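PDB 4PQG: glycosyltransferase Gtf1 from Streptococcus pneumoniae, which belongs to the GT-B glycosyltransferases, enzymes built round two Rossmann-like domains that face each other across a cleft, which here holds UDP and NAG. Local coordinates for residues A[26-31]-A[414-419]; A[246-251]-A[282-287]; A[286-291]-A[308-313]. All coordinates share one frame; numbering follows the deposited sequence.

Interaction 1: residues A[26-31]-A[414-419]. With UDP (uridine-5'-diphosphate), chain C; NAG (2-acetamido-2-deoxy-beta-D-glucopyranose), chain D.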
loop_
_atom_site.group_PDB
_atom_site.type_symbol
_atom_site.label_atom_id
_atom_site.label_comp_id
_atom_site.label_asym_id
_atom_site.label_seq_id
_atom_site.Cartn_x
_atom_site.Cartn_y
_atom_site.Cartn_z
ATOM N N GLU A 26 -2.030 -0.585 2.067
ATOM C CA GLU A 26 -2.683 0.529 1.397
ATOM C C GLU A 26 -3.988 0.112 0.718
ATOM O O GLU A 26 -4.983 0.864 0.737
ATOM C CB GLU A 26 -1.738 1.178 0.370
ATOM C CG GLU A 26 -0.610 1.992 1.020
ATOM C CD GLU A 26 0.420 1.114 1.703
ATOM O OE1 GLU A 26 0.666 1.307 2.920
ATOM O OE2 GLU A 26 0.955 0.197 1.032
ATOM N N TYR A 27 -3.994 -1.072 0.117
ATOM C CA TYR A 27 -5.232 -1.591 -0.480
ATOM C C TYR A 27 -6.303 -1.882 0.586
ATOM O O TYR A 27 -7.497 -1.620 0.360
ATOM C CB TYR A 27 -4.955 -2.795 -1.392
ATOM C CG TYR A 27 -4.407 -2.336 -2.719
ATOM C CD1 TYR A 27 -5.267 -1.946 -3.737
ATOM C CD2 TYR A 27 -3.027 -2.226 -2.935
ATOM C CE1 TYR A 27 -4.775 -1.487 -4.945
ATOM C CE2 TYR A 27 -2.522 -1.769 -4.145
ATOM C CZ TYR A 27 -3.408 -1.394 -5.136
ATOM O OH TYR A 27 -2.953 -0.944 -6.332
ATOM N N ALA A 28 -5.878 -2.418 1.731
ATOM C CA ALA A 28 -6.782 -2.618 2.867
ATOM C C ALA A 28 -7.441 -1.306 3.294
ATOM O O ALA A 28 -8.630 -1.277 3.652
ATOM C CB ALA A 28 -6.047 -3.228 4.051
ATOM N N GLN A 29 -6.661 -0.230 3.295
ATOM C CA GLN A 29 -7.196 1.088 3.619
ATOM C C GLN A 29 -8.224 1.509 2.575
ATOM O O GLN A 29 -9.256 2.096 2.909
ATOM C CB GLN A 29 -6.087 2.134 3.680
ATOM C CG GLN A 29 -5.190 2.091 4.904
ATOM C CD GLN A 29 -4.480 3.425 5.115
ATOM O OE1 GLN A 29 -3.904 3.987 4.181
ATOM N NE2 GLN A 29 -4.565 3.957 6.329
ATOM N N ALA A 30 -7.934 1.222 1.310
ATOM C CA ALA A 30 -8.857 1.525 0.238
ATOM C C ALA A 30 -10.132 0.688 0.378
ATOM O O ALA A 30 -11.233 1.215 0.197
ATOM C CB ALA A 30 -8.212 1.319 -1.121
ATOM N N TYR A 31 -10.000 -0.598 0.714
ATOM C CA TYR A 31 -11.197 -1.392 1.010
ATOM C C TYR A 31 -12.024 -0.734 2.126
ATOM O O TYR A 31 -13.229 -0.540 1.968
ATOM C CB TYR A 31 -10.850 -2.831 1.386
ATOM C CG TYR A 31 -10.676 -3.765 0.200
ATOM C CD1 TYR A 31 -11.789 -4.285 -0.479
ATOM C CD2 TYR A 31 -9.405 -4.149 -0.227
ATOM C CE1 TYR A 31 -11.632 -5.165 -1.550
ATOM C CE2 TYR A 31 -9.231 -5.008 -1.307
ATOM C CZ TYR A 31 -10.349 -5.515 -1.968
ATOM O OH TYR A 31 -10.174 -6.382 -3.035
ATOM N N PHE A 414 -3.581 -11.994 5.824
ATOM C CA PHE A 414 -4.888 -12.187 5.224
ATOM C C PHE A 414 -4.705 -12.586 3.782
ATOM O O PHE A 414 -5.076 -13.704 3.381
ATOM C CB PHE A 414 -5.716 -10.900 5.288
ATOM C CG PHE A 414 -7.147 -11.079 4.838
ATOM C CD1 PHE A 414 -8.042 -11.842 5.599
ATOM C CD2 PHE A 414 -7.605 -10.487 3.665
ATOM C CE1 PHE A 414 -9.366 -11.991 5.207
ATOM C CE2 PHE A 414 -8.940 -10.632 3.265
ATOM C CZ PHE A 414 -9.816 -11.387 4.036
ATOM N N GLY A 415 -4.113 -11.675 3.006
ATOM C CA GLY A 415 -3.851 -11.909 1.587
ATOM C C GLY A 415 -4.999 -11.508 0.691
ATOM O O GLY A 415 -5.815 -12.349 0.266
ATOM N N LEU A 416 -5.058 -10.221 0.378
ATOM C CA LEU A 416 -6.137 -9.683 -0.408
ATOM C C LEU A 416 -6.264 -10.331 -1.793
ATOM O O LEU A 416 -7.380 -10.528 -2.257
ATOM C CB LEU A 416 -5.997 -8.158 -0.527
ATOM C CG LEU A 416 -6.341 -7.379 0.764
ATOM C CD1 LEU A 416 -5.897 -5.913 0.690
ATOM C CD2 LEU A 416 -7.809 -7.490 1.166
ATOM N N THR A 417 -5.144 -10.651 -2.449
ATOM C CA THR A 417 -5.213 -11.341 -3.758
ATOM C C THR A 417 -5.770 -12.778 -3.660
ATOM O O THR A 417 -6.285 -13.304 -4.650
ATOM C CB THR A 417 -3.870 -11.400 -4.502
ATOM O OG1 THR A 417 -2.928 -12.161 -3.726
ATOM C CG2 THR A 417 -3.343 -9.975 -4.790
ATOM N N LEU A 418 -5.662 -13.397 -2.485
ATOM C CA LEU A 418 -6.264 -14.718 -2.272
ATOM C C LEU A 418 -7.797 -14.603 -2.233
ATOM O O LEU A 418 -8.505 -15.383 -2.860
ATOM C CB LEU A 418 -5.736 -15.362 -0.987
ATOM C CG LEU A 418 -4.224 -15.443 -0.729
ATOM C CD1 LEU A 418 -3.974 -16.084 0.625
ATOM C CD2 LEU A 418 -3.504 -16.197 -1.843
ATOM N N MET A 419 -8.290 -13.606 -1.513
ATOM C CA MET A 419 -9.727 -13.286 -1.471
ATOM C C MET A 419 -10.240 -12.881 -2.850
ATOM O O MET A 419 -11.277 -13.361 -3.322
ATOM C CB MET A 419 -9.991 -12.152 -0.470
ATOM C CG MET A 419 -11.467 -11.770 -0.350
ATOM S SD MET A 419 -11.703 -10.163 0.426
ATOM C CE MET A 419 -11.153 -9.106 -0.917
HETATM N N1 UDP C . -2.322 -5.526 -6.442
HETATM C C2 UDP C . -2.713 -4.785 -7.578
HETATM N N3 UDP C . -2.102 -5.005 -8.734
HETATM C C4 UDP C . -1.116 -5.902 -8.872
HETATM C C5 UDP C . -0.693 -6.652 -7.770
HETATM C C6 UDP C . -1.333 -6.440 -6.543
HETATM O O2 UDP C . -3.635 -3.934 -7.515
HETATM O O4 UDP C . -0.595 -6.049 -10.000
HETATM C "C1'" UDP C . -3.046 -5.289 -5.184
HETATM C "C2'" UDP C . -3.979 -6.470 -4.928
HETATM O "O2'" UDP C . -5.259 -6.355 -5.581
HETATM C "C3'" UDP C . -4.126 -6.518 -3.417
HETATM C "C4'" UDP C . -2.851 -5.853 -2.904
HETATM O "O4'" UDP C . -2.188 -5.279 -4.042
HETATM O "O3'" UDP C . -5.261 -5.752 -2.993
HETATM C "C5'" UDP C . -1.890 -6.844 -2.249
HETATM O "O5'" UDP C . -2.434 -7.238 -1.002
HETATM P PA UDP C . -2.035 -8.633 -0.316
HETATM O O1A UDP C . -2.757 -8.745 1.000
HETATM O O2A UDP C . -2.258 -9.704 -1.356
HETATM O O3A UDP C . -0.427 -8.655 -0.186
HETATM P PB UDP C . 0.583 -7.709 0.636
HETATM O O1B UDP C . 1.584 -8.678 1.224
HETATM O O2B UDP C . 1.155 -6.758 -0.403
HETATM O O3B UDP C . -0.242 -7.046 1.723
HETATM C C1 NAG D . -0.267 -7.290 4.434
HETATM C C2 NAG D . -0.109 -8.778 4.722
HETATM C C3 NAG D . -1.330 -9.281 3.942
HETATM C C4 NAG D . -2.612 -8.520 4.314
HETATM C C5 NAG D . -2.379 -6.985 4.281
HETATM C C6 NAG D . -3.615 -6.138 4.560
HETATM C C7 NAG D . 1.774 -10.323 4.667
HETATM C C8 NAG D . 2.976 -10.760 3.879
HETATM N N2 NAG D . 1.084 -9.332 4.128
HETATM O O1 NAG D . 0.836 -6.478 4.150
HETATM O O3 NAG D . -1.499 -10.684 4.060
HETATM O O4 NAG D . -3.612 -8.865 3.385
HETATM O O5 NAG D . -1.313 -6.731 5.199
HETATM O O6 NAG D . -3.956 -6.348 5.911
HETATM O O7 NAG D . 1.488 -10.866 5.747
#

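Interaction 2: residues A[246-251]-A[282-287]. With NAG (2-acetamido-2-deoxy-beta-D-glucopyranose), chain D.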
loop_
_atom_site.group_PDB
_atom_site.type_symbol
_atom_site.label_atom_id
_atom_site.label_comp_id
_atom_site.label_asym_id
_atom_site.label_seq_id
_atom_site.Cartn_x
_atom_site.Cartn_y
_atom_site.Cartn_z
ATOM N N ALA A 246 -7.760 2.599 17.815
ATOM C CA ALA A 246 -7.692 1.219 17.343
ATOM C C ALA A 246 -6.379 1.026 16.586
ATOM O O ALA A 246 -5.905 1.952 15.914
ATOM C CB ALA A 246 -8.885 0.901 16.448
ATOM N N VAL A 247 -5.779 -0.154 16.738
ATOM C CA VAL A 247 -4.554 -0.527 16.011
ATOM C C VAL A 247 -4.879 -1.733 15.134
ATOM O O VAL A 247 -5.349 -2.769 15.631
ATOM C CB VAL A 247 -3.384 -0.861 16.962
ATOM C CG1 VAL A 247 -2.221 -1.537 16.218
ATOM C CG2 VAL A 247 -2.924 0.391 17.701
ATOM N N VAL A 248 -4.662 -1.588 13.830
ATOM C CA VAL A 248 -4.858 -2.703 12.915
ATOM C C VAL A 248 -3.554 -3.476 12.775
ATOM O O VAL A 248 -2.499 -2.878 12.519
ATOM C CB VAL A 248 -5.343 -2.232 11.539
ATOM C CG1 VAL A 248 -5.600 -3.412 10.615
ATOM C CG2 VAL A 248 -6.621 -1.432 11.689
ATOM N N VAL A 249 -3.648 -4.790 12.975
ATOM C CA VAL A 249 -2.534 -5.713 12.798
ATOM C C VAL A 249 -2.641 -6.276 11.379
ATOM O O VAL A 249 -3.636 -6.905 11.028
ATOM C CB VAL A 249 -2.581 -6.856 13.840
ATOM C CG1 VAL A 249 -1.397 -7.806 13.670
ATOM C CG2 VAL A 249 -2.629 -6.286 15.255
ATOM N N HIS A 250 -1.640 -6.014 10.545
ATOM C CA HIS A 250 -1.739 -6.392 9.126
ATOM C C HIS A 250 -1.088 -7.690 8.710
ATOM O O HIS A 250 -1.694 -8.501 7.983
ATOM C CB HIS A 250 -1.249 -5.255 8.251
ATOM C CG HIS A 250 -2.190 -4.088 8.215
ATOM N ND1 HIS A 250 -3.299 -4.083 7.465
ATOM C CD2 HIS A 250 -2.156 -2.873 8.881
ATOM C CE1 HIS A 250 -3.945 -2.920 7.632
ATOM N NE2 HIS A 250 -3.234 -2.172 8.490
ATOM N N ALA A 251 0.145 -7.898 9.145
ATOM C CA ALA A 251 0.888 -9.102 8.778
ATOM C C ALA A 251 1.006 -10.002 10.017
ATOM O O ALA A 251 0.412 -9.698 11.069
ATOM C CB ALA A 251 2.265 -8.699 8.261
ATOM N N PHE A 282 -9.046 -1.001 21.117
ATOM C CA PHE A 282 -9.063 -2.364 20.578
ATOM C C PHE A 282 -8.071 -2.602 19.441
ATOM O O PHE A 282 -7.733 -1.683 18.712
ATOM C CB PHE A 282 -10.469 -2.794 20.148
ATOM C CG PHE A 282 -11.095 -1.933 19.092
ATOM C CD1 PHE A 282 -11.129 -2.353 17.770
ATOM C CD2 PHE A 282 -11.721 -0.726 19.429
ATOM C CE1 PHE A 282 -11.744 -1.578 16.796
ATOM C CE2 PHE A 282 -12.330 0.056 18.461
ATOM C CZ PHE A 282 -12.349 -0.374 17.140
ATOM N N PHE A 283 -7.593 -3.837 19.330
ATOM C CA PHE A 283 -6.818 -4.247 18.165
ATOM C C PHE A 283 -7.745 -4.913 17.155
ATOM O O PHE A 283 -8.706 -5.591 17.540
ATOM C CB PHE A 283 -5.704 -5.201 18.569
ATOM C CG PHE A 283 -4.654 -4.578 19.454
ATOM C CD1 PHE A 283 -3.508 -3.995 18.894
ATOM C CD2 PHE A 283 -4.795 -4.572 20.842
ATOM C CE1 PHE A 283 -2.540 -3.423 19.706
ATOM C CE2 PHE A 283 -3.831 -4.001 21.656
ATOM C CZ PHE A 283 -2.697 -3.431 21.083
ATOM N N ILE A 284 -7.465 -4.693 15.870
ATOM C CA ILE A 284 -8.174 -5.358 14.782
ATOM C C ILE A 284 -7.235 -6.348 14.076
ATOM O O ILE A 284 -6.109 -5.985 13.707
ATOM C CB ILE A 284 -8.720 -4.339 13.754
ATOM C CG1 ILE A 284 -9.534 -3.238 14.450
ATOM C CG2 ILE A 284 -9.569 -5.034 12.691
ATOM C CD1 ILE A 284 -10.033 -2.148 13.502
ATOM N N VAL A 285 -7.680 -7.598 13.921
ATOM C CA VAL A 285 -6.965 -8.601 13.107
ATOM C C VAL A 285 -7.880 -9.165 12.033
ATOM O O VAL A 285 -9.094 -9.117 12.184
ATOM C CB VAL A 285 -6.403 -9.778 13.931
ATOM C CG1 VAL A 285 -5.402 -9.293 14.964
ATOM C CG2 VAL A 285 -7.531 -10.568 14.590
ATOM N N SER A 286 -7.311 -9.736 10.968
ATOM C CA SER A 286 -8.120 -10.186 9.841
ATOM C C SER A 286 -8.767 -11.573 9.974
ATOM O O SER A 286 -9.735 -11.859 9.277
ATOM C CB SER A 286 -7.325 -10.128 8.541
ATOM O OG SER A 286 -7.034 -8.782 8.204
ATOM N N THR A 287 -8.207 -12.431 10.819
ATOM C CA THR A 287 -8.730 -13.791 10.999
ATOM C C THR A 287 -8.863 -14.140 12.464
ATOM O O THR A 287 -8.142 -13.600 13.299
ATOM C CB THR A 287 -7.814 -14.846 10.378
ATOM O OG1 THR A 287 -6.584 -14.890 11.108
ATOM C CG2 THR A 287 -7.564 -14.559 8.921
HETATM C C1 NAG D . -0.267 -7.290 4.434
HETATM C C2 NAG D . -0.109 -8.778 4.722
HETATM C C3 NAG D . -1.330 -9.281 3.942
HETATM C C4 NAG D . -2.612 -8.520 4.314
HETATM C C5 NAG D . -2.379 -6.985 4.281
HETATM C C6 NAG D . -3.615 -6.138 4.560
HETATM C C7 NAG D . 1.774 -10.323 4.667
HETATM C C8 NAG D . 2.976 -10.760 3.879
HETATM N N2 NAG D . 1.084 -9.332 4.128
HETATM O O1 NAG D . 0.836 -6.478 4.150
HETATM O O3 NAG D . -1.499 -10.684 4.060
HETATM O O4 NAG D . -3.612 -8.865 3.385
HETATM O O5 NAG D . -1.313 -6.731 5.199
HETATM O O6 NAG D . -3.956 -6.348 5.911
HETATM O O7 NAG D . 1.488 -10.866 5.747
HETATM O O HOH W 1 -4.417 -9.475 10.423
HETATM O O HOH W 2 -4.366 -8.546 7.500
#

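Interaction 3: residues A[286-291]-A[308-313]. With NAG (2-acetamido-2-deoxy-beta-D-glucopyranose), chain D.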
loop_
_atom_site.group_PDB
_atom_site.type_symbol
_atom_site.label_atom_id
_atom_site.label_comp_id
_atom_site.label_asym_id
_atom_site.label_seq_id
_atom_site.Cartn_x
_atom_site.Cartn_y
_atom_site.Cartn_z
ATOM N N SER A 286 -7.311 -9.736 10.968
ATOM C CA SER A 286 -8.120 -10.186 9.841
ATOM C C SER A 286 -8.767 -11.573 9.974
ATOM O O SER A 286 -9.735 -11.859 9.277
ATOM C CB SER A 286 -7.325 -10.128 8.541
ATOM O OG SER A 286 -7.034 -8.782 8.204
ATOM N N THR A 287 -8.207 -12.431 10.819
ATOM C CA THR A 287 -8.730 -13.791 10.999
ATOM C C THR A 287 -8.863 -14.140 12.464
ATOM O O THR A 287 -8.142 -13.600 13.299
ATOM C CB THR A 287 -7.814 -14.846 10.378
ATOM O OG1 THR A 287 -6.584 -14.890 11.108
ATOM C CG2 THR A 287 -7.564 -14.559 8.921
ATOM N N ASP A 288 -9.762 -15.072 12.771
ATOM C CA ASP A 288 -9.929 -15.553 14.138
ATOM C C ASP A 288 -8.717 -16.305 14.662
ATOM O O ASP A 288 -8.473 -16.291 15.856
ATOM C CB ASP A 288 -11.160 -16.462 14.270
ATOM C CG ASP A 288 -12.461 -15.686 14.263
ATOM O OD1 ASP A 288 -12.498 -14.553 14.789
ATOM O OD2 ASP A 288 -13.448 -16.222 13.725
ATOM N N ARG A 289 -7.991 -16.996 13.792
ATOM C CA ARG A 289 -6.774 -17.669 14.226
ATOM C C ARG A 289 -5.735 -16.660 14.740
ATOM O O ARG A 289 -5.128 -16.883 15.782
ATOM C CB ARG A 289 -6.197 -18.556 13.122
ATOM C CG ARG A 289 -4.966 -19.377 13.509
ATOM C CD ARG A 289 -5.150 -20.291 14.722
ATOM N NE ARG A 289 -3.863 -20.829 15.179
ATOM C CZ ARG A 289 -3.575 -21.163 16.437
ATOM N NH1 ARG A 289 -4.478 -21.019 17.398
ATOM N NH2 ARG A 289 -2.373 -21.629 16.747
ATOM N N GLN A 290 -5.532 -15.550 14.023
ATOM C CA GLN A 290 -4.573 -14.553 14.514
ATOM C C GLN A 290 -5.090 -13.933 15.801
ATOM O O GLN A 290 -4.316 -13.664 16.721
ATOM C CB GLN A 290 -4.267 -13.468 13.489
ATOM C CG GLN A 290 -3.123 -12.555 13.938
ATOM C CD GLN A 290 -2.535 -11.733 12.813
ATOM O OE1 GLN A 290 -3.207 -11.432 11.825
ATOM N NE2 GLN A 290 -1.266 -11.363 12.961
ATOM N N ASN A 291 -6.404 -13.748 15.862
ATOM C CA ASN A 291 -7.055 -13.227 17.053
ATOM C C ASN A 291 -6.680 -14.058 18.280
ATOM O O ASN A 291 -6.160 -13.522 19.262
ATOM C CB ASN A 291 -8.578 -13.150 16.836
ATOM C CG ASN A 291 -9.295 -12.373 17.931
ATOM O OD1 ASN A 291 -8.945 -12.462 19.107
ATOM N ND2 ASN A 291 -10.306 -11.611 17.545
ATOM N N ILE A 308 -9.608 -7.514 21.355
ATOM C CA ILE A 308 -9.151 -7.839 20.000
ATOM C C ILE A 308 -10.348 -8.263 19.174
ATOM O O ILE A 308 -11.049 -9.196 19.538
ATOM C CB ILE A 308 -8.104 -8.962 20.002
ATOM C CG1 ILE A 308 -6.891 -8.583 20.860
ATOM C CG2 ILE A 308 -7.717 -9.336 18.580
ATOM C CD1 ILE A 308 -5.869 -9.698 21.012
ATOM N N VAL A 309 -10.588 -7.576 18.069
ATOM C CA VAL A 309 -11.745 -7.875 17.229
ATOM C C VAL A 309 -11.262 -8.376 15.872
ATOM O O VAL A 309 -10.240 -7.906 15.365
ATOM C CB VAL A 309 -12.720 -6.666 17.108
ATOM C CG1 VAL A 309 -12.042 -5.437 16.541
ATOM C CG2 VAL A 309 -13.943 -7.009 16.261
ATOM N N THR A 310 -11.990 -9.336 15.306
ATOM C CA THR A 310 -11.688 -9.860 13.988
ATOM C C THR A 310 -12.522 -9.159 12.927
ATOM O O THR A 310 -13.737 -9.291 12.897
ATOM C CB THR A 310 -11.918 -11.376 13.911
ATOM O OG1 THR A 310 -11.057 -12.040 14.852
ATOM C CG2 THR A 310 -11.649 -11.891 12.498
ATOM N N ILE A 311 -11.860 -8.393 12.060
ATOM C CA ILE A 311 -12.531 -7.768 10.932
ATOM C C ILE A 311 -11.627 -7.923 9.722
ATOM O O ILE A 311 -10.528 -7.355 9.700
ATOM C CB ILE A 311 -12.826 -6.270 11.156
ATOM C CG1 ILE A 311 -13.429 -6.009 12.542
ATOM C CG2 ILE A 311 -13.725 -5.737 10.049
ATOM C CD1 ILE A 311 -13.411 -4.545 12.928
ATOM N N PRO A 312 -12.064 -8.717 8.731
ATOM C CA PRO A 312 -11.292 -8.914 7.500
ATOM C C PRO A 312 -10.965 -7.563 6.867
ATOM O O PRO A 312 -11.836 -6.699 6.819
ATOM C CB PRO A 312 -12.261 -9.679 6.610
ATOM C CG PRO A 312 -13.085 -10.473 7.570
ATOM C CD PRO A 312 -13.269 -9.579 8.765
ATOM N N VAL A 313 -9.725 -7.407 6.388
ATOM C CA VAL A 313 -9.256 -6.178 5.748
ATOM C C VAL A 313 -9.836 -6.008 4.348
ATOM O O VAL A 313 -9.738 -4.944 3.749
ATOM C CB VAL A 313 -7.702 -6.082 5.682
ATOM C CG1 VAL A 313 -7.106 -5.888 7.069
ATOM C CG2 VAL A 313 -7.080 -7.288 4.983
HETATM C C1 NAG D . -0.267 -7.290 4.434
HETATM C C2 NAG D . -0.109 -8.778 4.722
HETATM C C3 NAG D . -1.330 -9.281 3.942
HETATM C C4 NAG D . -2.612 -8.520 4.314
HETATM C C5 NAG D . -2.379 -6.985 4.281
HETATM C C6 NAG D . -3.615 -6.138 4.560
HETATM C C7 NAG D . 1.774 -10.323 4.667
HETATM C C8 NAG D . 2.976 -10.760 3.879
HETATM N N2 NAG D . 1.084 -9.332 4.128
HETATM O O1 NAG D . 0.836 -6.478 4.150
HETATM O O3 NAG D . -1.499 -10.684 4.060
HETATM O O4 NAG D . -3.612 -8.865 3.385
HETATM O O5 NAG D . -1.313 -6.731 5.199
HETATM O O6 NAG D . -3.956 -6.348 5.911
HETATM O O7 NAG D . 1.488 -10.866 5.747
#

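Interaction 1: residues A[26-31]-A[414-419]
L416 and M419, at the start of helix 416-423, reach across the cleft to A28 and Y31 of helix 24-38, with UDP and NAG lodged beside them. Along 414-419, F414 comes first: its backbone N-H bonds to O3 of NAG, and its ring turns an edge to M419 SD. G415 gives its N-H to O4 of NAG at 2.9 Å. Its phi of 88° suits glycine, which has no CB to press on the carbonyl before it, and from this N-cap position G415 O accepts from both L418 N and M419 N. The next two amides grip the alpha phosphate of UDP: L416 N binds O1A at 2.8 Å and T417 N binds O2A at 3.2 Å, the latter almost straight (173°). The positive end of the helix dipole probably adds to the attraction for the phosphate. In L416, CD1 lies against A28 N (3.6 Å) and Y27 CB (3.9 Å), while CD2 approaches Y31 CE2 (3.8 Å); the Y27 ring has C1' of UDP over the centre of one face. M419 bends at chi3 (73°), so that its flexible thioether carries CE to within 3.6 Å of Y31 OH. That hydroxyl is hydrogen-bonded to E420. Behind the contact, helix 24-38 rests on helix 56-63 through Y27 and A30 and on strand 42-47 through Q29, while L418 and M419 back onto helix 436-440.

Interaction 2: residues A[246-251]-A[282-287]
I284 and V248 meet at the apolar middle of this strand pair, the CD1 end of I284 lying 3.9 Å from V248 CG2. On the same face of the sheet, F282 takes the cramped rotamer with CG between N and the carbonyl carbon (chi1 59°), which folds the ring over toward the neighbouring strand, so that A246 CB sits over one face, 3.9 Å from the centroid and 17° off the normal: a CH-pi contact for which alanine is small enough. W501 of helix 494-508 packs on I284 from this side. V247 and F283 lie side by side on the other face, V247 CB 3.7 Å from F283 CD1, where F274 and F298 also meet the F283 ring. Further along, the side chains of V249 and V285 point the same way, CB of V249 lying against CG1 of V285. Beta-branched valines suit such extended backbone. Three backbone hydrogen bonds join the parallel strands: V247 N to F282 O, I284 N to V247 O, and V249 N to I284 O, the last short (2.8 Å) and nearly straight. Past it the chains part and water enters. S286 N donates to one molecule that lies close to V249 O; a second joins H250 O, S286 OG and O6 of NAG. H250 ND1 also meets O6 in the ring plane at 2.8 Å, while D227 binds NE2 and V248 CG1 lies over one face of the imidazole, so the ring is held in its rotation. Parallel strands linked by a beta-alpha-beta crossover, with the ligand at their C-terminal ends, are characteristic of Rossmann-like domains, such as those that make up the GT-B fold.

Interaction 3: residues A[286-291]-A[308-313]
The side chains of N291 and T310 meet at a slant, and the amide of N291 is aimed so that ND2 donates to T310 OG1 nearly within its own plane, at 2.8 Å and 163°. With CG anti to the backbone N (chi1 -169°), the N291 side chain is carried off the helix toward strand 308-310, where ND2 also makes a weak bond to I308 O. The other end of the amide slides alongside I308, OD1 coming to 3.4 Å from I308 CG2. D288 lies roughly at right angles to T310. Its OD1 accepts a hydrogen bond from T310 OG1 at 2.9 Å, on the anti side of the carboxylate and 28° out of the plane. The methyl of T310 faces the backbone instead, CG2 standing 3.6 Å from T287 C, so threonine gives a polar and an apolar branch to different neighbours. Nearer NAG, S286 OG makes a tight van der Waals approach to V313 CG1 (3.1 Å), and V313 CG1 is also 3.4 Å from NAG O6. T287, the N-cap of helix 288-301, accepts from Q290 N through OG1 and so sets the first turn from which D288 and N291 project. The amide N-H, the hydroxyl and the carboxylate thus form one directional chain, in which T310 OG1 both accepts and donates; the negative charge of D288 would probably strengthen it and sit favourably at the start of the helix.

How the interactions relate
Interactions 2 and 3 are neighbours, their centres about 7 Å apart, and share S286 and T287. They are successive steps of one parallel sheet, with strand 282-285 between 244-248 and the outermost strand, 308-310. Interaction 2 comes first along the chain, with helix 271-275 in its crossover; helix 288-301 lies in that of interaction 3. Both are nested within the long loop closed by interaction 1, whose centre lies about 13 Å from interaction 2 and 14 Å from interaction 3. There F414 packs on S286 and V313, and A28 touches V313 and H250. NAG is touched by all three. The C-terminal ends of one domain's strands thereby meet the helix start of the other, and the two ligands lie in the cleft between.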